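Local coordinates for monalysin (Pseudomonas entomophila, PDB 4MKO), which forms pores in host cell membranes, acting as a cytolytic and hemolytic toxin that damages the Drosophila gut, at residues Tyr61-Thr72 with Glu131-Gln142. Sequence-based numbering, arbitrary orientation. Where two conformers were deposited one is given.
Sequences YVETISIPQNVT and EMKGPGTFVIYQ
I67 sends its CD1 methyl across to M132, 3.7 Å from M132 CB, the two side chains meeting at about a right angle; the same methyl also approaches F138 CE2, while I67 CG2 sits against the backbone of G134. On the other face of the sheet, S66 OG and T137 OG1 share a 2.7 Å hydrogen bond between directly paired residues. Both oxygens lie anti to their own carbonyl carbons (chi1 -69° and -58°), which turns them to one another; the T137 methyl meets T64 CG2, the two side chains crossing at a slant. Further along that face, Y61 CE1 packs on V139 CG1 at 3.6 Å. The Y61 ring has E63 N over one face and T64 OG1 at its edge, in plane, where Y61 OH and T64 OG1 share a hydrogen bond (2.7 Å).

The backbones pair antiparallel; the straightest bond is I140 N to E63 O (2.8 Å, N-H...O 175°), and I65 and F138 exchange two. A classic beta bulge shifts the register: V62 N and, weakly, E63 N both reach I140 O. Strand 46-67 carries the chain into region 67-135, inferred to be the pore-forming part of this aerolysin-like toxin, and strand 136-151 carries it back. Past I67 comes a type II turn, P68 to V71, opposite the cis peptide before P135, whose ring lies beside the bent Q69 side chain (Q69 OE1 to P135 CG 3.4 Å). One water, accepting from N70 N and donating to G134 O, bridges the loops. G134 N bonds V71 O (2.9 Å) just before strands 72-81 and 124-133 pair, T72 OG1 against K133 CG. M132 and F138 also touch I189 of strand 173-191.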
loop_
_atom_site.group_PDB
_atom_site.type_symbol
_atom_site.label_atom_id
_atom_site.label_comp_id
_atom_site.label_asym_id
_atom_site.label_seq_id
_atom_site.Cartn_x
_atom_site.Cartn_y
_atom_site.Cartn_z
ATOM N N TYR A 61 11.255 -4.793 -0.572
ATOM C CA TYR A 61 12.631 -5.030 -1.013
ATOM C C TYR A 61 12.926 -4.540 -2.441
ATOM O O TYR A 61 12.144 -4.806 -3.354
ATOM C CB TYR A 61 12.916 -6.526 -0.897
ATOM C CG TYR A 61 14.336 -6.904 -1.249
ATOM C CD1 TYR A 61 15.379 -6.697 -0.348
ATOM C CD2 TYR A 61 14.642 -7.467 -2.487
ATOM C CE1 TYR A 61 16.693 -7.045 -0.671
ATOM C CE2 TYR A 61 15.948 -7.821 -2.820
ATOM C CZ TYR A 61 16.970 -7.604 -1.910
ATOM O OH TYR A 61 18.261 -7.941 -2.234
ATOM N N VAL A 62 14.058 -3.826 -2.629
ATOM C CA VAL A 62 14.506 -3.393 -3.955
ATOM C C VAL A 62 15.768 -4.202 -4.324
ATOM O O VAL A 62 15.754 -4.930 -5.315
ATOM C CB VAL A 62 14.720 -1.857 -4.068
ATOM C CG1 VAL A 62 15.383 -1.475 -5.396
ATOM C CG2 VAL A 62 13.407 -1.110 -3.893
ATOM N N GLU A 63 16.844 -4.079 -3.531
ATOM C CA GLU A 63 18.106 -4.791 -3.761
ATOM C C GLU A 63 19.077 -4.659 -2.599
ATOM O O GLU A 63 18.852 -3.882 -1.664
ATOM C CB GLU A 63 18.773 -4.359 -5.087
ATOM C CG GLU A 63 19.231 -2.911 -5.132
ATOM C CD GLU A 63 20.069 -2.563 -6.349
ATOM O OE1 GLU A 63 21.177 -2.007 -6.170
ATOM O OE2 GLU A 63 19.608 -2.816 -7.485
ATOM N N THR A 64 20.163 -5.438 -2.665
ATOM C CA THR A 64 21.221 -5.419 -1.664
ATOM C C THR A 64 22.517 -5.164 -2.432
ATOM O O THR A 64 22.665 -5.652 -3.555
ATOM C CB THR A 64 21.276 -6.740 -0.890
ATOM O OG1 THR A 64 19.990 -7.028 -0.345
ATOM C CG2 THR A 64 22.315 -6.729 0.215
ATOM N N ILE A 65 23.408 -4.353 -1.855
ATOM C CA ILE A 65 24.691 -4.047 -2.492
ATOM C C ILE A 65 25.796 -3.968 -1.445
ATOM O O ILE A 65 25.587 -3.372 -0.380
ATOM C CB ILE A 65 24.619 -2.744 -3.363
ATOM C CG1 ILE A 65 25.912 -2.530 -4.195
ATOM C CG2 ILE A 65 24.330 -1.497 -2.515
ATOM C CD1 ILE A 65 25.852 -3.031 -5.580
ATOM N N SER A 66 26.983 -4.549 -1.775
ATOM C CA SER A 66 28.161 -4.483 -0.917
ATOM C C SER A 66 29.187 -3.633 -1.636
ATOM O O SER A 66 29.396 -3.825 -2.822
ATOM C CB SER A 66 28.721 -5.874 -0.631
ATOM O OG SER A 66 27.816 -6.589 0.193
ATOM N N ILE A 67 29.778 -2.655 -0.931
ATOM C CA ILE A 67 30.749 -1.723 -1.524
ATOM C C ILE A 67 32.063 -1.789 -0.755
ATOM O O ILE A 67 32.056 -1.682 0.477
ATOM C CB ILE A 67 30.187 -0.272 -1.593
ATOM C CG1 ILE A 67 28.789 -0.234 -2.231
ATOM C CG2 ILE A 67 31.155 0.665 -2.334
ATOM C CD1 ILE A 67 28.036 1.131 -2.071
ATOM N N PRO A 68 33.204 -1.958 -1.459
ATOM C CA PRO A 68 34.487 -2.054 -0.741
ATOM C C PRO A 68 34.943 -0.739 -0.133
ATOM O O PRO A 68 34.460 0.343 -0.497
ATOM C CB PRO A 68 35.492 -2.503 -1.821
ATOM C CG PRO A 68 34.722 -2.781 -3.044
ATOM C CD PRO A 68 33.377 -2.122 -2.918
ATOM N N GLN A 69 35.924 -0.851 0.774
ATOM C CA GLN A 69 36.594 0.268 1.428
ATOM C C GLN A 69 37.219 1.138 0.319
ATOM O O GLN A 69 37.684 0.602 -0.697
ATOM C CB GLN A 69 37.693 -0.295 2.362
ATOM C CG GLN A 69 38.572 0.738 3.086
ATOM C CD GLN A 69 37.837 1.505 4.158
ATOM O OE1 GLN A 69 37.519 0.977 5.231
ATOM N NE2 GLN A 69 37.576 2.781 3.899
ATOM N N ASN A 70 37.182 2.480 0.503
ATOM C CA ASN A 70 37.771 3.469 -0.417
ATOM C C ASN A 70 37.079 3.532 -1.782
ATOM O O ASN A 70 37.651 4.080 -2.725
ATOM C CB ASN A 70 39.293 3.234 -0.562
ATOM C CG ASN A 70 40.025 3.253 0.753
ATOM O OD1 ASN A 70 39.720 4.048 1.641
ATOM N ND2 ASN A 70 41.010 2.382 0.903
ATOM N N VAL A 71 35.848 2.987 -1.895
ATOM C CA VAL A 71 35.090 3.043 -3.135
ATOM C C VAL A 71 33.857 3.931 -2.965
ATOM O O VAL A 71 33.083 3.739 -2.028
ATOM C CB VAL A 71 34.732 1.628 -3.700
ATOM C CG1 VAL A 71 33.787 1.718 -4.899
ATOM C CG2 VAL A 71 35.998 0.851 -4.073
ATOM N N THR A 72 33.716 4.932 -3.844
ATOM C CA THR A 72 32.549 5.801 -3.928
ATOM C C THR A 72 31.943 5.538 -5.311
ATOM O O THR A 72 32.669 5.585 -6.307
ATOM C CB THR A 72 32.933 7.279 -3.718
ATOM O OG1 THR A 72 33.455 7.426 -2.399
ATOM C CG2 THR A 72 31.737 8.216 -3.875
ATOM N N GLU A 131 24.564 8.350 -4.659
ATOM C CA GLU A 131 26.018 8.246 -4.550
ATOM C C GLU A 131 26.265 7.604 -3.194
ATOM O O GLU A 131 25.727 8.068 -2.187
ATOM C CB GLU A 131 26.711 9.616 -4.665
ATOM C CG GLU A 131 28.222 9.468 -4.764
ATOM C CD GLU A 131 29.000 10.762 -4.900
ATOM O OE1 GLU A 131 29.608 10.976 -5.973
ATOM O OE2 GLU A 131 29.028 11.549 -3.925
ATOM N N MET A 132 26.965 6.469 -3.186
ATOM C CA MET A 132 27.216 5.721 -1.963
ATOM C C MET A 132 28.701 5.400 -1.844
ATOM O O MET A 132 29.399 5.295 -2.859
ATOM C CB MET A 132 26.407 4.411 -1.972
ATOM C CG MET A 132 24.897 4.609 -1.943
ATOM S SD MET A 132 24.059 3.029 -2.166
ATOM C CE MET A 132 24.402 2.256 -0.590
ATOM N N LYS A 133 29.162 5.206 -0.608
ATOM C CA LYS A 133 30.551 4.913 -0.284
ATOM C C LYS A 133 30.650 3.679 0.605
ATOM O O LYS A 133 29.833 3.490 1.517
ATOM C CB LYS A 133 31.171 6.127 0.435
ATOM C CG LYS A 133 32.689 6.071 0.599
ATOM C CD LYS A 133 33.223 7.317 1.297
ATOM C CE LYS A 133 34.722 7.266 1.473
ATOM N NZ LYS A 133 35.269 8.566 1.947
ATOM N N GLY A 134 31.669 2.862 0.351
ATOM C CA GLY A 134 31.931 1.703 1.188
ATOM C C GLY A 134 32.790 2.104 2.378
ATOM O O GLY A 134 33.130 3.285 2.530
ATOM N N PRO A 135 33.162 1.160 3.260
ATOM C CA PRO A 135 32.824 -0.270 3.232
ATOM C C PRO A 135 31.417 -0.524 3.766
ATOM O O PRO A 135 30.900 0.270 4.557
ATOM C CB PRO A 135 33.901 -0.889 4.132
ATOM C CG PRO A 135 34.184 0.179 5.155
ATOM C CD PRO A 135 33.990 1.501 4.440
ATOM N N GLY A 136 30.823 -1.634 3.356
ATOM C CA GLY A 136 29.530 -2.020 3.896
ATOM C C GLY A 136 28.604 -2.746 2.966
ATOM O O GLY A 136 28.808 -2.772 1.751
ATOM N N THR A 137 27.590 -3.362 3.563
ATOM C CA THR A 137 26.524 -4.040 2.848
ATOM C C THR A 137 25.263 -3.269 3.201
ATOM O O THR A 137 25.020 -2.989 4.378
ATOM C CB THR A 137 26.475 -5.531 3.186
ATOM O OG1 THR A 137 27.741 -6.101 2.851
ATOM C CG2 THR A 137 25.388 -6.257 2.419
ATOM N N PHE A 138 24.500 -2.896 2.183
ATOM C CA PHE A 138 23.308 -2.058 2.325
ATOM C C PHE A 138 22.125 -2.649 1.586
ATOM O O PHE A 138 22.286 -3.259 0.524
ATOM C CB PHE A 138 23.586 -0.633 1.788
ATOM C CG PHE A 138 24.891 -0.053 2.287
ATOM C CD1 PHE A 138 24.987 0.482 3.564
ATOM C CD2 PHE A 138 26.050 -0.143 1.521
ATOM C CE1 PHE A 138 26.210 0.972 4.050
ATOM C CE2 PHE A 138 27.268 0.358 2.001
ATOM C CZ PHE A 138 27.337 0.917 3.262
ATOM N N VAL A 139 20.935 -2.447 2.152
ATOM C CA VAL A 139 19.678 -2.932 1.578
ATOM C C VAL A 139 18.844 -1.713 1.255
ATOM O O VAL A 139 18.757 -0.790 2.064
ATOM C CB VAL A 139 18.907 -3.926 2.496
ATOM C CG1 VAL A 139 17.763 -4.583 1.725
ATOM C CG2 VAL A 139 19.845 -4.995 3.085
ATOM N N ILE A 140 18.261 -1.712 0.067
ATOM C CA ILE A 140 17.403 -0.649 -0.424
ATOM C C ILE A 140 15.973 -1.148 -0.423
ATOM O O ILE A 140 15.704 -2.246 -0.917
ATOM C CB ILE A 140 17.838 -0.210 -1.838
ATOM C CG1 ILE A 140 19.337 0.185 -1.831
ATOM C CG2 ILE A 140 16.933 0.931 -2.351
ATOM C CD1 ILE A 140 19.922 0.507 -3.217
ATOM N N TYR A 141 15.053 -0.308 0.073
ATOM C CA TYR A 141 13.618 -0.621 0.086
ATOM C C TYR A 141 12.846 0.556 -0.479
ATOM O O TYR A 141 13.348 1.677 -0.437
ATOM C CB TYR A 141 13.116 -0.832 1.526
ATOM C CG TYR A 141 13.914 -1.803 2.361
ATOM C CD1 TYR A 141 13.593 -3.158 2.389
ATOM C CD2 TYR A 141 14.968 -1.362 3.159
ATOM C CE1 TYR A 141 14.316 -4.055 3.181
ATOM C CE2 TYR A 141 15.699 -2.250 3.950
ATOM C CZ TYR A 141 15.347 -3.588 3.986
ATOM O OH TYR A 141 16.073 -4.447 4.782
ATOM N N GLN A 142 11.619 0.321 -0.968
ATOM C CA GLN A 142 10.733 1.403 -1.427
ATOM C C GLN A 142 9.444 1.347 -0.596
ATOM O O GLN A 142 8.933 0.258 -0.318
ATOM C CB GLN A 142 10.392 1.290 -2.912
ATOM C CG GLN A 142 9.612 2.505 -3.447
ATOM C CD GLN A 142 9.414 2.547 -4.940
ATOM O OE1 GLN A 142 9.761 1.617 -5.684
ATOM N NE2 GLN A 142 8.855 3.645 -5.409
HETATM O O HOH W 1 35.714 4.143 2.234
#